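Long-range contacts in fimbrial protein MyfA (Yersinia enterocolitica, PDB 5LND), which forms the major structural subunit of Myf fimbriae, homopolymeric surface fibres of pathogenic Yersinia that are a probable virulence factor: residues T9-V14 with D21-H26; G37-P42 with R104-V109; V59-N64 with F86-G91; E98-G103 with S125-V130. All blocks are in the same frame, centred on the assembly; numbering follows the deposited sequence.

Interaction 1. Residues T9-V14 with D21-H26; sequences TENEIV and DTPAFH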
loop_
_atom_site.group_PDB
_atom_site.type_symbol
_atom_site.label_atom_id
_atom_site.label_comp_id
_atom_site.label_asym_id
_atom_site.label_seq_id
_atom_site.Cartn_x
_atom_site.Cartn_y
_atom_site.Cartn_z
ATOM N N THR B 9 10.105 17.747 -0.461
ATOM C CA THR B 9 11.176 18.362 0.306
ATOM C C THR B 9 12.531 17.750 -0.032
ATOM O O THR B 9 12.608 16.785 -0.789
ATOM C CB THR B 9 10.938 18.242 1.789
ATOM O OG1 THR B 9 10.706 16.870 2.112
ATOM C CG2 THR B 9 9.746 19.089 2.217
ATOM N N GLU B 10 13.593 18.315 0.537
ATOM C CA GLU B 10 14.963 17.920 0.197
ATOM C C GLU B 10 15.481 16.754 1.024
ATOM O O GLU B 10 16.398 16.055 0.603
ATOM C CB GLU B 10 15.922 19.107 0.328
ATOM C CG GLU B 10 15.900 20.067 -0.862
ATOM C CD GLU B 10 16.794 21.277 -0.649
ATOM O OE1 GLU B 10 17.465 21.335 0.404
ATOM O OE2 GLU B 10 16.827 22.167 -1.528
ATOM N N ASN B 11 14.891 16.543 2.194
ATOM C CA ASN B 11 15.365 15.489 3.087
ATOM C C ASN B 11 15.262 14.078 2.507
ATOM O O ASN B 11 14.339 13.747 1.767
ATOM C CB ASN B 11 14.706 15.590 4.468
ATOM C CG ASN B 11 13.204 15.624 4.396
ATOM O OD1 ASN B 11 12.623 16.538 3.816
ATOM N ND2 ASN B 11 12.560 14.637 5.003
ATOM N N GLU B 12 16.245 13.255 2.832
ATOM C CA GLU B 12 16.331 11.927 2.256
ATOM C C GLU B 12 15.514 10.958 3.088
ATOM O O GLU B 12 15.629 10.933 4.308
ATOM C CB GLU B 12 17.793 11.508 2.224
ATOM C CG GLU B 12 18.075 10.138 1.653
ATOM C CD GLU B 12 19.566 9.856 1.587
ATOM O OE1 GLU B 12 20.036 8.974 2.335
ATOM O OE2 GLU B 12 20.265 10.522 0.795
ATOM N N ILE B 13 14.676 10.166 2.439
ATOM C CA ILE B 13 13.930 9.163 3.169
ATOM C C ILE B 13 14.341 7.758 2.731
ATOM O O ILE B 13 14.488 7.477 1.536
ATOM C CB ILE B 13 12.415 9.372 3.038
ATOM C CG1 ILE B 13 12.047 10.829 3.327
ATOM C CG2 ILE B 13 11.680 8.474 3.996
ATOM C CD1 ILE B 13 10.562 11.102 3.324
ATOM N N VAL B 14 14.539 6.890 3.719
ATOM C CA VAL B 14 14.944 5.508 3.501
ATOM C C VAL B 14 13.818 4.663 4.051
ATOM O O VAL B 14 13.190 5.052 5.037
ATOM C CB VAL B 14 16.236 5.201 4.278
ATOM C CG1 VAL B 14 16.595 3.726 4.209
ATOM C CG2 VAL B 14 17.371 6.039 3.741
ATOM N N ASP B 21 8.901 12.593 12.995
ATOM C CA ASP B 21 8.083 13.246 11.991
ATOM C C ASP B 21 9.002 13.662 10.858
ATOM O O ASP B 21 9.998 14.346 11.073
ATOM C CB ASP B 21 7.360 14.460 12.586
ATOM C CG ASP B 21 6.238 14.070 13.531
ATOM O OD1 ASP B 21 5.882 12.878 13.580
ATOM O OD2 ASP B 21 5.702 14.964 14.218
ATOM N N THR B 22 8.667 13.226 9.653
ATOM C CA THR B 22 9.570 13.340 8.530
ATOM C C THR B 22 8.893 14.068 7.382
ATOM O O THR B 22 7.904 13.581 6.839
ATOM C CB THR B 22 10.008 11.946 8.075
ATOM O OG1 THR B 22 10.635 11.270 9.170
ATOM C CG2 THR B 22 10.972 12.035 6.917
ATOM N N PRO B 23 9.424 15.249 7.022
ATOM C CA PRO B 23 8.955 16.110 5.928
ATOM C C PRO B 23 8.975 15.409 4.576
ATOM O O PRO B 23 9.930 14.708 4.239
ATOM C CB PRO B 23 9.958 17.268 5.941
ATOM C CG PRO B 23 10.430 17.320 7.359
ATOM C CD PRO B 23 10.512 15.886 7.783
ATOM N N ALA B 24 7.909 15.599 3.808
ATOM C CA ALA B 24 7.783 14.969 2.501
ATOM C C ALA B 24 7.457 15.975 1.401
ATOM O O ALA B 24 7.976 15.879 0.290
ATOM C CB ALA B 24 6.737 13.873 2.543
ATOM N N PHE B 25 6.573 16.917 1.713
ATOM C CA PHE B 25 6.158 17.932 0.752
ATOM C C PHE B 25 6.118 19.310 1.391
ATOM O O PHE B 25 5.871 19.442 2.589
ATOM C CB PHE B 25 4.763 17.629 0.189
ATOM C CG PHE B 25 4.683 16.383 -0.648
ATOM C CD1 PHE B 25 5.345 16.293 -1.866
ATOM C CD2 PHE B 25 3.910 15.312 -0.233
ATOM C CE1 PHE B 25 5.258 15.141 -2.632
ATOM C CE2 PHE B 25 3.812 14.172 -1.004
ATOM C CZ PHE B 25 4.490 14.091 -2.202
ATOM N N HIS B 26 6.349 20.332 0.574
ATOM C CA HIS B 26 6.201 21.705 1.024
ATOM C C HIS B 26 5.267 22.464 0.097
ATOM O O HIS B 26 5.396 22.381 -1.127
ATOM C CB HIS B 26 7.552 22.405 1.092
ATOM C CG HIS B 26 7.478 23.809 1.611
ATOM N ND1 HIS B 26 7.199 24.105 2.929
ATOM C CD2 HIS B 26 7.658 25.000 0.990
ATOM C CE1 HIS B 26 7.210 25.415 3.096
ATOM N NE2 HIS B 26 7.486 25.981 1.934
#
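Asn11 leans over Pro23 and donates through ND2 to the backbone oxygen Pro23 O, 2.7 Å away and close to the plane of the amide. The Asn11 and Pro23 side chains cross at about a right angle, with Pro23 CB 3.5 Å from Asn11 OD1. With CG set between its own backbone N and carbonyl carbon (chi1 54°), the side chain of Asn11 folds back on the strand instead of following the loop outward. The other end of the amide is held too: Thr9 OG1 donates to Asn11 OD1 at 2.6 Å, so the rotation of the group is fixed from both sides. Thr9 adds a backbone bond, N to Ala24 O at 2.9 Å, while its methyl CG2 packs on Phe25 C at 3.7 Å. This is the tight part, and Ile13 closes its far end, CD1 meeting Thr22 CG2 tip to tip at 3.7 Å.

The outer side is looser. His26 grazes Thr9, its CB lying 4.1 Å from Thr9 CG2 before the imidazole turns away, and Glu10 and Glu12 point outward to solvent.

The loop follows strand 3-8 and lies against strand 22-30, which carries a classic beta bulge where Ala24 and Phe25 both face Phe86 of strand 81-88. Strand 118-130 backs the loop: Lys128 NZ bonds to Thr9 O and Asn11 O, and Ile13 packs on Val130.

Interaction 2. Residues G37-P42 with R104-V109; sequences GWNVRP and RVEEYV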
loop_
_atom_site.group_PDB
_atom_site.type_symbol
_atom_site.label_atom_id
_atom_site.label_comp_id
_atom_site.label_asym_id
_atom_site.label_seq_id
_atom_site.Cartn_x
_atom_site.Cartn_y
_atom_site.Cartn_z
ATOM N N GLY B 37 -9.450 32.302 3.404
ATOM C CA GLY B 37 -8.570 31.184 3.690
ATOM C C GLY B 37 -8.354 30.291 2.491
ATOM O O GLY B 37 -8.593 30.697 1.353
ATOM N N TRP B 38 -7.894 29.070 2.757
ATOM C CA TRP B 38 -7.556 28.111 1.709
ATOM C C TRP B 38 -8.091 26.709 2.006
ATOM O O TRP B 38 -8.274 26.332 3.159
ATOM C CB TRP B 38 -6.032 28.031 1.536
ATOM C CG TRP B 38 -5.346 29.355 1.329
ATOM C CD1 TRP B 38 -4.931 30.223 2.294
ATOM C CD2 TRP B 38 -4.995 29.951 0.076
ATOM N NE1 TRP B 38 -4.341 31.323 1.719
ATOM C CE2 TRP B 38 -4.370 31.180 0.356
ATOM C CE3 TRP B 38 -5.146 29.562 -1.256
ATOM C CZ2 TRP B 38 -3.898 32.025 -0.653
ATOM C CZ3 TRP B 38 -4.677 30.394 -2.244
ATOM C CH2 TRP B 38 -4.064 31.610 -1.942
ATOM N N ASN B 39 -8.343 25.951 0.949
ATOM C CA ASN B 39 -8.570 24.525 1.056
ATOM C C ASN B 39 -7.449 23.788 0.338
ATOM O O ASN B 39 -6.951 24.263 -0.677
ATOM C CB ASN B 39 -9.916 24.154 0.439
ATOM C CG ASN B 39 -11.082 24.631 1.266
ATOM O OD1 ASN B 39 -11.011 24.649 2.490
ATOM N ND2 ASN B 39 -12.169 25.019 0.603
ATOM N N VAL B 40 -7.023 22.654 0.884
ATOM C CA VAL B 40 -6.187 21.730 0.134
ATOM C C VAL B 40 -6.947 20.410 0.088
ATOM O O VAL B 40 -7.101 19.745 1.113
ATOM C CB VAL B 40 -4.786 21.548 0.751
ATOM C CG1 VAL B 40 -3.900 20.715 -0.166
ATOM C CG2 VAL B 40 -4.145 22.877 1.012
ATOM N N ARG B 41 -7.450 20.055 -1.094
ATOM C CA ARG B 41 -8.289 18.875 -1.251
ATOM C C ARG B 41 -7.596 17.759 -2.025
ATOM O O ARG B 41 -7.283 17.924 -3.203
ATOM C CB ARG B 41 -9.568 19.244 -1.997
ATOM C CG ARG B 41 -10.336 20.417 -1.421
ATOM C CD ARG B 41 -11.714 20.451 -2.015
ATOM N NE ARG B 41 -12.586 21.424 -1.373
ATOM C CZ ARG B 41 -13.557 21.092 -0.534
ATOM N NH1 ARG B 41 -13.753 19.819 -0.258
ATOM N NH2 ARG B 41 -14.328 22.016 0.023
ATOM N N PRO B 42 -7.385 16.604 -1.377
ATOM C CA PRO B 42 -6.765 15.452 -2.051
ATOM C C PRO B 42 -7.573 14.983 -3.252
ATOM O O PRO B 42 -8.799 15.032 -3.221
ATOM C CB PRO B 42 -6.783 14.363 -0.974
ATOM C CG PRO B 42 -6.841 15.101 0.323
ATOM C CD PRO B 42 -7.662 16.337 0.045
ATOM N N ARG B 104 -6.055 19.539 -5.106
ATOM C CA ARG B 104 -6.511 20.810 -5.652
ATOM C C ARG B 104 -6.512 21.867 -4.567
ATOM O O ARG B 104 -7.094 21.677 -3.500
ATOM C CB ARG B 104 -7.917 20.675 -6.221
ATOM C CG ARG B 104 -8.520 21.989 -6.668
ATOM C CD ARG B 104 -9.832 21.781 -7.390
ATOM N NE ARG B 104 -10.908 21.415 -6.477
ATOM C CZ ARG B 104 -11.329 20.169 -6.264
ATOM N NH1 ARG B 104 -10.771 19.147 -6.902
ATOM N NH2 ARG B 104 -12.315 19.941 -5.410
ATOM N N VAL B 105 -5.847 22.978 -4.841
ATOM C CA VAL B 105 -5.821 24.092 -3.910
ATOM C C VAL B 105 -6.973 25.034 -4.220
ATOM O O VAL B 105 -7.261 25.287 -5.380
ATOM C CB VAL B 105 -4.493 24.842 -3.987
ATOM C CG1 VAL B 105 -4.490 26.007 -3.028
ATOM C CG2 VAL B 105 -3.366 23.903 -3.644
ATOM N N GLU B 106 -7.637 25.533 -3.182
ATOM C CA GLU B 106 -8.730 26.482 -3.356
ATOM C C GLU B 106 -8.603 27.689 -2.422
ATOM O O GLU B 106 -8.430 27.531 -1.219
ATOM C CB GLU B 106 -10.066 25.788 -3.107
ATOM C CG GLU B 106 -10.336 24.576 -3.964
ATOM C CD GLU B 106 -11.633 23.903 -3.587
ATOM O OE1 GLU B 106 -12.066 24.091 -2.433
ATOM O OE2 GLU B 106 -12.224 23.198 -4.434
ATOM N N GLU B 107 -8.699 28.890 -2.983
ATOM C CA GLU B 107 -8.736 30.116 -2.194
ATOM C C GLU B 107 -10.181 30.553 -2.039
ATOM O O GLU B 107 -10.906 30.632 -3.030
ATOM C CB GLU B 107 -7.965 31.223 -2.908
ATOM C CG GLU B 107 -7.974 32.564 -2.185
ATOM C CD GLU B 107 -7.383 33.696 -3.015
ATOM O OE1 GLU B 107 -7.276 33.560 -4.247
ATOM O OE2 GLU B 107 -7.027 34.733 -2.430
ATOM N N TYR B 108 -10.604 30.851 -0.811
ATOM C CA TYR B 108 -11.985 31.276 -0.589
ATOM C C TYR B 108 -12.123 32.655 0.055
ATOM O O TYR B 108 -11.168 33.199 0.602
ATOM C CB TYR B 108 -12.799 30.211 0.165
ATOM C CG TYR B 108 -12.248 29.782 1.507
ATOM C CD1 TYR B 108 -12.406 30.571 2.636
ATOM C CD2 TYR B 108 -11.610 28.563 1.651
ATOM C CE1 TYR B 108 -11.920 30.170 3.860
ATOM C CE2 TYR B 108 -11.118 28.151 2.872
ATOM C CZ TYR B 108 -11.268 28.961 3.973
ATOM O OH TYR B 108 -10.779 28.560 5.198
ATOM N N VAL B 109 -13.321 33.223 -0.046
ATOM C CA VAL B 109 -13.602 34.517 0.554
ATOM C C VAL B 109 -14.764 34.421 1.514
ATOM O O VAL B 109 -15.512 33.444 1.495
ATOM C CB VAL B 109 -13.915 35.622 -0.490
ATOM C CG1 VAL B 109 -12.708 35.902 -1.361
ATOM C CG2 VAL B 109 -15.156 35.274 -1.324
HETATM O O HOH W 1 -14.817 24.307 -1.692
#
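Gly37 to Arg41 pair with Tyr108 to Arg104 as neighbouring antiparallel strands, 4.6 Å apart at closest approach, with directions at 161°. Gly37, Asn39 and Arg41 form the hydrogen-bonded pairs; Asn39 N meets Glu106 O at 2.7 Å, and the outermost bond, Gly37 N to Tyr108 O, is weak.

On the face carrying Trp38 and Val40, Glu107 CG sits over the six-membered ring of Trp38 in a CH-pi contact, displaced toward the rim, and Val105 CG1 touches CE3. On the other face, Tyr108 swings back across Gly37 (chi1 57°), whose CA lies 3.8 Å from the ring centroid; the missing side chain makes room for the ring. Tyr108 OH bonds to Asp76 OD1.

Glu106 is the hub. Its OE1 takes Arg41 NE at 2.9 Å, from above the carboxylate plane but within the guanidinium plane, and Asn39 ND2 at 3.2 Å nearly along the C-O axis. OE2 receives Arg104 NE at 3.0 Å, and water 1 links OE1 to Arg41 NH2.

One buried carboxylate bridges two arginines, one on each oxygen, whose guanidinium groups lie side by side, planes nearly parallel; it probably offsets their like charges, and its ionised form is probably favoured.

Interaction 3. Residues V59-N64 with F86-G91; sequences VDLHTN and FFLAAG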
loop_
_atom_site.group_PDB
_atom_site.type_symbol
_atom_site.label_atom_id
_atom_site.label_comp_id
_atom_site.label_asym_id
_atom_site.label_seq_id
_atom_site.Cartn_x
_atom_site.Cartn_y
_atom_site.Cartn_z
ATOM N N VAL B 59 0.750 6.133 2.096
ATOM C CA VAL B 59 1.292 6.671 3.345
ATOM C C VAL B 59 0.540 7.935 3.735
ATOM O O VAL B 59 0.449 8.864 2.941
ATOM C CB VAL B 59 2.787 6.999 3.223
ATOM C CG1 VAL B 59 3.334 7.502 4.554
ATOM C CG2 VAL B 59 3.549 5.779 2.770
ATOM N N ASP B 60 0.004 7.969 4.952
ATOM C CA ASP B 60 -0.744 9.132 5.415
ATOM C C ASP B 60 0.110 10.388 5.446
ATOM O O ASP B 60 1.306 10.323 5.722
ATOM C CB ASP B 60 -1.313 8.875 6.808
ATOM C CG ASP B 60 -2.340 7.774 6.815
ATOM O OD1 ASP B 60 -2.946 7.533 5.754
ATOM O OD2 ASP B 60 -2.540 7.149 7.877
ATOM N N LEU B 61 -0.512 11.527 5.151
ATOM C CA LEU B 61 0.156 12.821 5.241
ATOM C C LEU B 61 -0.406 13.608 6.415
ATOM O O LEU B 61 -1.576 13.460 6.759
ATOM C CB LEU B 61 -0.015 13.599 3.947
ATOM C CG LEU B 61 0.692 12.991 2.751
ATOM C CD1 LEU B 61 0.455 13.868 1.531
ATOM C CD2 LEU B 61 2.171 12.831 3.043
ATOM N N HIS B 62 0.442 14.422 7.035
ATOM C CA HIS B 62 0.050 15.242 8.170
ATOM C C HIS B 62 0.669 16.614 8.030
ATOM O O HIS B 62 1.729 16.772 7.429
ATOM C CB HIS B 62 0.544 14.637 9.479
ATOM C CG HIS B 62 0.209 13.194 9.645
ATOM N ND1 HIS B 62 -0.968 12.765 10.220
ATOM C CD2 HIS B 62 0.897 12.077 9.317
ATOM C CE1 HIS B 62 -0.987 11.446 10.239
ATOM N NE2 HIS B 62 0.132 11.004 9.693
ATOM N N THR B 63 0.007 17.603 8.612
ATOM C CA THR B 63 0.497 18.971 8.602
ATOM C C THR B 63 0.117 19.633 9.918
ATOM O O THR B 63 -0.978 19.423 10.430
ATOM C CB THR B 63 -0.045 19.769 7.375
ATOM O OG1 THR B 63 0.484 21.097 7.377
ATOM C CG2 THR B 63 -1.559 19.836 7.377
ATOM N N ASN B 64 1.041 20.403 10.478
ATOM C CA ASN B 64 0.786 21.106 11.722
ATOM C C ASN B 64 0.339 22.535 11.460
ATOM O O ASN B 64 0.135 23.309 12.389
ATOM C CB ASN B 64 2.041 21.123 12.599
ATOM C CG ASN B 64 2.400 19.753 13.143
ATOM O OD1 ASN B 64 1.527 18.941 13.449
ATOM N ND2 ASN B 64 3.698 19.490 13.266
ATOM N N PHE B 86 4.089 19.007 4.737
ATOM C CA PHE B 86 3.396 17.760 4.988
ATOM C C PHE B 86 4.424 16.703 5.342
ATOM O O PHE B 86 5.338 16.427 4.561
ATOM C CB PHE B 86 2.565 17.345 3.774
ATOM C CG PHE B 86 1.449 18.298 3.457
ATOM C CD1 PHE B 86 0.172 18.081 3.956
ATOM C CD2 PHE B 86 1.680 19.418 2.660
ATOM C CE1 PHE B 86 -0.862 18.964 3.665
ATOM C CE2 PHE B 86 0.653 20.310 2.367
ATOM C CZ PHE B 86 -0.618 20.078 2.872
ATOM N N PHE B 87 4.281 16.129 6.530
ATOM C CA PHE B 87 5.270 15.196 7.027
ATOM C C PHE B 87 4.673 13.810 7.239
ATOM O O PHE B 87 3.454 13.654 7.304
ATOM C CB PHE B 87 5.875 15.718 8.329
ATOM C CG PHE B 87 4.885 15.830 9.448
ATOM C CD1 PHE B 87 4.604 14.741 10.254
ATOM C CD2 PHE B 87 4.233 17.028 9.695
ATOM C CE1 PHE B 87 3.693 14.839 11.269
ATOM C CE2 PHE B 87 3.315 17.134 10.715
ATOM C CZ PHE B 87 3.044 16.035 11.504
ATOM N N LEU B 88 5.543 12.809 7.338
ATOM C CA LEU B 88 5.132 11.456 7.680
ATOM C C LEU B 88 5.285 11.299 9.187
ATOM O O LEU B 88 6.223 11.830 9.769
ATOM C CB LEU B 88 6.004 10.451 6.948
ATOM C CG LEU B 88 6.124 10.655 5.446
ATOM C CD1 LEU B 88 6.913 9.524 4.828
ATOM C CD2 LEU B 88 4.746 10.772 4.818
ATOM N N ALA B 89 4.365 10.591 9.829
ATOM C CA ALA B 89 4.428 10.463 11.278
ATOM C C ALA B 89 5.581 9.560 11.714
ATOM O O ALA B 89 5.960 8.618 11.017
ATOM C CB ALA B 89 3.108 9.969 11.838
ATOM N N ALA B 90 6.142 9.867 12.876
ATOM C CA ALA B 90 7.136 9.009 13.498
ATOM C C ALA B 90 6.522 7.650 13.800
ATOM O O ALA B 90 5.413 7.577 14.321
ATOM C CB ALA B 90 7.618 9.636 14.773
ATOM N N GLY B 91 7.249 6.579 13.493
ATOM C CA GLY B 91 6.776 5.237 13.786
ATOM C C GLY B 91 6.151 4.534 12.597
ATOM O O GLY B 91 5.888 3.324 12.648
HETATM O O HOH W 2 2.540 9.323 8.265
#
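His62 and Phe87 form a single antiparallel bridge in this Ig-like beta sandwich, where the chain leaving strand 58-60 meets strand 81-88, the edge of the three-stranded sheet. The segments run 109° apart, so the contact is made of separate bumps and hollows on either side of that bridge.

On the inner side, the Leu88 CD2 methyl is the bump, set between Val59 CG1 at 3.6 Å and Leu61 CD2 at 3.7 Å, the leucine crossing the valine at about a right angle. Farther along, Thr63 lies beside Phe86, pointing the same way, with CB 3.8 Å from CD1; the Phe86 ring also meets Trp73 edge-to-face.

On the outer side, Phe87 folds back over the bridge because its CG stands between backbone N and carbonyl carbon (chi1 64°). His62 CB lies over the face of the Phe87 ring, offset toward the rim, a CH-pi contact 3.8 Å from the centroid. The two rings themselves are slid apart and barely overlap. Asn64 reaches the far rim with its amide, ND2 lying 3.5 Å from Phe87 CE2.

Water 2 lies at the edge of the imidazole, in its plane; it accepts from Ala89 N at 2.7 Å, donates to Asp60 O and takes a weak bond from His62 NE2.

Interaction 4. Residues E98-G103 with S125-V130; sequences EYQFTG and SATKTV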
loop_
_atom_site.group_PDB
_atom_site.type_symbol
_atom_site.label_atom_id
_atom_site.label_comp_id
_atom_site.label_asym_id
_atom_site.label_seq_id
_atom_site.Cartn_x
_atom_site.Cartn_y
_atom_site.Cartn_z
ATOM N N GLU B 98 8.213 5.650 -5.311
ATOM C CA GLU B 98 8.018 7.025 -5.722
ATOM C C GLU B 98 6.585 7.375 -5.388
ATOM O O GLU B 98 5.660 6.946 -6.073
ATOM C CB GLU B 98 8.276 7.166 -7.220
ATOM C CG GLU B 98 9.662 6.703 -7.647
ATOM C CD GLU B 98 10.753 7.545 -7.033
ATOM O OE1 GLU B 98 10.573 8.776 -6.958
ATOM O OE2 GLU B 98 11.784 6.980 -6.616
ATOM N N TYR B 99 6.392 8.138 -4.322
ATOM C CA TYR B 99 5.044 8.374 -3.838
ATOM C C TYR B 99 4.495 9.709 -4.281
ATOM O O TYR B 99 5.066 10.755 -3.988
ATOM C CB TYR B 99 5.010 8.316 -2.330
ATOM C CG TYR B 99 5.287 6.984 -1.702
ATOM C CD1 TYR B 99 4.245 6.156 -1.323
ATOM C CD2 TYR B 99 6.586 6.580 -1.429
ATOM C CE1 TYR B 99 4.481 4.955 -0.713
ATOM C CE2 TYR B 99 6.834 5.371 -0.819
ATOM C CZ TYR B 99 5.776 4.566 -0.471
ATOM O OH TYR B 99 6.003 3.363 0.142
ATOM N N GLN B 100 3.359 9.663 -4.959
ATOM C CA GLN B 100 2.767 10.861 -5.520
ATOM C C GLN B 100 1.577 11.350 -4.716
ATOM O O GLN B 100 0.722 10.574 -4.309
ATOM C CB GLN B 100 2.326 10.592 -6.953
ATOM C CG GLN B 100 1.894 11.825 -7.700
ATOM C CD GLN B 100 1.296 11.506 -9.055
ATOM O OE1 GLN B 100 0.585 10.514 -9.218
ATOM N NE2 GLN B 100 1.570 12.360 -10.034
ATOM N N PHE B 101 1.533 12.650 -4.482
ATOM C CA PHE B 101 0.324 13.263 -3.985
ATOM C C PHE B 101 -0.238 14.175 -5.064
ATOM O O PHE B 101 0.489 14.950 -5.688
ATOM C CB PHE B 101 0.580 14.037 -2.699
ATOM C CG PHE B 101 -0.636 14.723 -2.169
ATOM C CD1 PHE B 101 -1.524 14.047 -1.345
ATOM C CD2 PHE B 101 -0.908 16.045 -2.512
ATOM C CE1 PHE B 101 -2.652 14.682 -0.861
ATOM C CE2 PHE B 101 -2.032 16.686 -2.034
ATOM C CZ PHE B 101 -2.907 16.006 -1.211
ATOM N N THR B 102 -1.539 14.050 -5.286
ATOM C CA THR B 102 -2.270 14.942 -6.156
ATOM C C THR B 102 -3.354 15.602 -5.327
ATOM O O THR B 102 -3.925 14.992 -4.416
ATOM C CB THR B 102 -2.895 14.188 -7.343
ATOM O OG1 THR B 102 -3.702 13.098 -6.874
ATOM C CG2 THR B 102 -1.811 13.647 -8.242
ATOM N N GLY B 103 -3.620 16.864 -5.628
ATOM C CA GLY B 103 -4.651 17.591 -4.922
ATOM C C GLY B 103 -5.013 18.884 -5.612
ATOM O O GLY B 103 -4.369 19.281 -6.582
ATOM N N SER B 125 0.533 18.699 -7.750
ATOM C CA SER B 125 1.024 17.337 -7.940
ATOM C C SER B 125 2.531 17.312 -7.662
ATOM O O SER B 125 3.280 18.169 -8.147
ATOM C CB SER B 125 0.704 16.844 -9.361
ATOM O OG SER B 125 1.048 15.485 -9.553
ATOM N N ALA B 126 2.965 16.356 -6.847
ATOM C CA ALA B 126 4.389 16.176 -6.568
ATOM C C ALA B 126 4.680 14.733 -6.161
ATOM O O ALA B 126 3.797 14.021 -5.684
ATOM C CB ALA B 126 4.865 17.140 -5.490
ATOM N N THR B 127 5.921 14.298 -6.355
ATOM C CA THR B 127 6.307 12.950 -5.962
ATOM C C THR B 127 7.525 13.002 -5.058
ATOM O O THR B 127 8.437 13.783 -5.293
ATOM C CB THR B 127 6.593 12.042 -7.183
ATOM O OG1 THR B 127 7.750 12.519 -7.869
ATOM C CG2 THR B 127 5.418 12.020 -8.140
ATOM N N LYS B 128 7.517 12.188 -4.009
ATOM C CA LYS B 128 8.634 12.119 -3.079
ATOM C C LYS B 128 9.206 10.707 -3.128
ATOM O O LYS B 128 8.465 9.726 -3.203
ATOM C CB LYS B 128 8.161 12.467 -1.668
ATOM C CG LYS B 128 9.196 12.318 -0.575
ATOM C CD LYS B 128 10.272 13.367 -0.701
ATOM C CE LYS B 128 11.246 13.250 0.440
ATOM N NZ LYS B 128 12.391 14.144 0.216
ATOM N N THR B 129 10.526 10.603 -3.117
ATOM C CA THR B 129 11.170 9.303 -3.220
ATOM C C THR B 129 11.382 8.723 -1.836
ATOM O O THR B 129 11.791 9.430 -0.923
ATOM C CB THR B 129 12.520 9.422 -3.937
ATOM O OG1 THR B 129 12.315 9.970 -5.242
ATOM C CG2 THR B 129 13.202 8.068 -4.056
ATOM N N VAL B 130 11.076 7.444 -1.675
ATOM C CA VAL B 130 11.529 6.713 -0.503
ATOM C C VAL B 130 12.543 5.691 -0.990
ATOM O O VAL B 130 12.223 4.826 -1.803
ATOM C CB VAL B 130 10.381 6.020 0.245
ATOM C CG1 VAL B 130 10.937 5.063 1.271
ATOM C CG2 VAL B 130 9.500 7.046 0.925
HETATM O O HOH W 3 12.683 4.716 -4.346
#
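Glu98 sets CG beside its backbone N (chi1 -57°) and bends at chi2 (-64°), which brings its carboxylate alongside Thr129, whose OG1 is likewise turned beside its own N. Thr129 OG1 then donates at 2.7 Å to Glu98 OE1, which accepts through its syn lone pair. The motif is the antiparallel hairpin of strands 97-108 and 118-130 in the Ig-like sandwich; the position of the second strand at the C-terminal end of this self-complemented chain is consistent with its being the fused donor strand that completes the fold.

Backbone bonds alternate along the ladder. Tyr99 and Lys128 exchange two, Tyr99 N to Lys128 O and Lys128 N to Tyr99 O, both 2.8 Å, and Phe101 with Ala126 makes the next pair, Phe101 N meeting Ala126 O at 2.9 Å.

The inward face carries Tyr99, Phe101, Ala126 and Lys128, with Lys128 NZ reaching Thr9 O and Asn11 O. Tyr99 crosses Val130 at a slant, CE2 lying 3.6 Å from CG2, while its OH bonds to Lys95 O. Ala126 and Phe101 both pack on Phe25 of the facing sheet. On the outer face, Gln100 extends outward from the sheet and lays CB and CG against Thr127 CG2, which is 3.6 Å from Gln100 CG. At the strand end water 3 donates to Val130 O at 2.6 Å and, weakly, to Glu98 OE2.

How the interactions relate
From the N terminus, interaction 1 closes first, folding the chain after strand 3-8 onto strand 22-30. Interaction 2 then opens at 37-42 and closes only at 104-109, so interaction 3 lies within its loop. Interaction 4 opens at 98-103, before interaction 2 has closed, and ends near the C terminus: the two cross and share strand 97-108. Interactions 1 and 3 meet through strands 22-30 and 81-88, where Thr22 and Ala24 pair with Leu88 and Phe86. Phe101 of interaction 4 packs on Leu61 of interaction 3 and Pro42 of interaction 2. The two sheets are joined by interaction 3, between the 58-60 side and 81-88, and by Phe25 of interaction 1 meeting Ala126 of interaction 4.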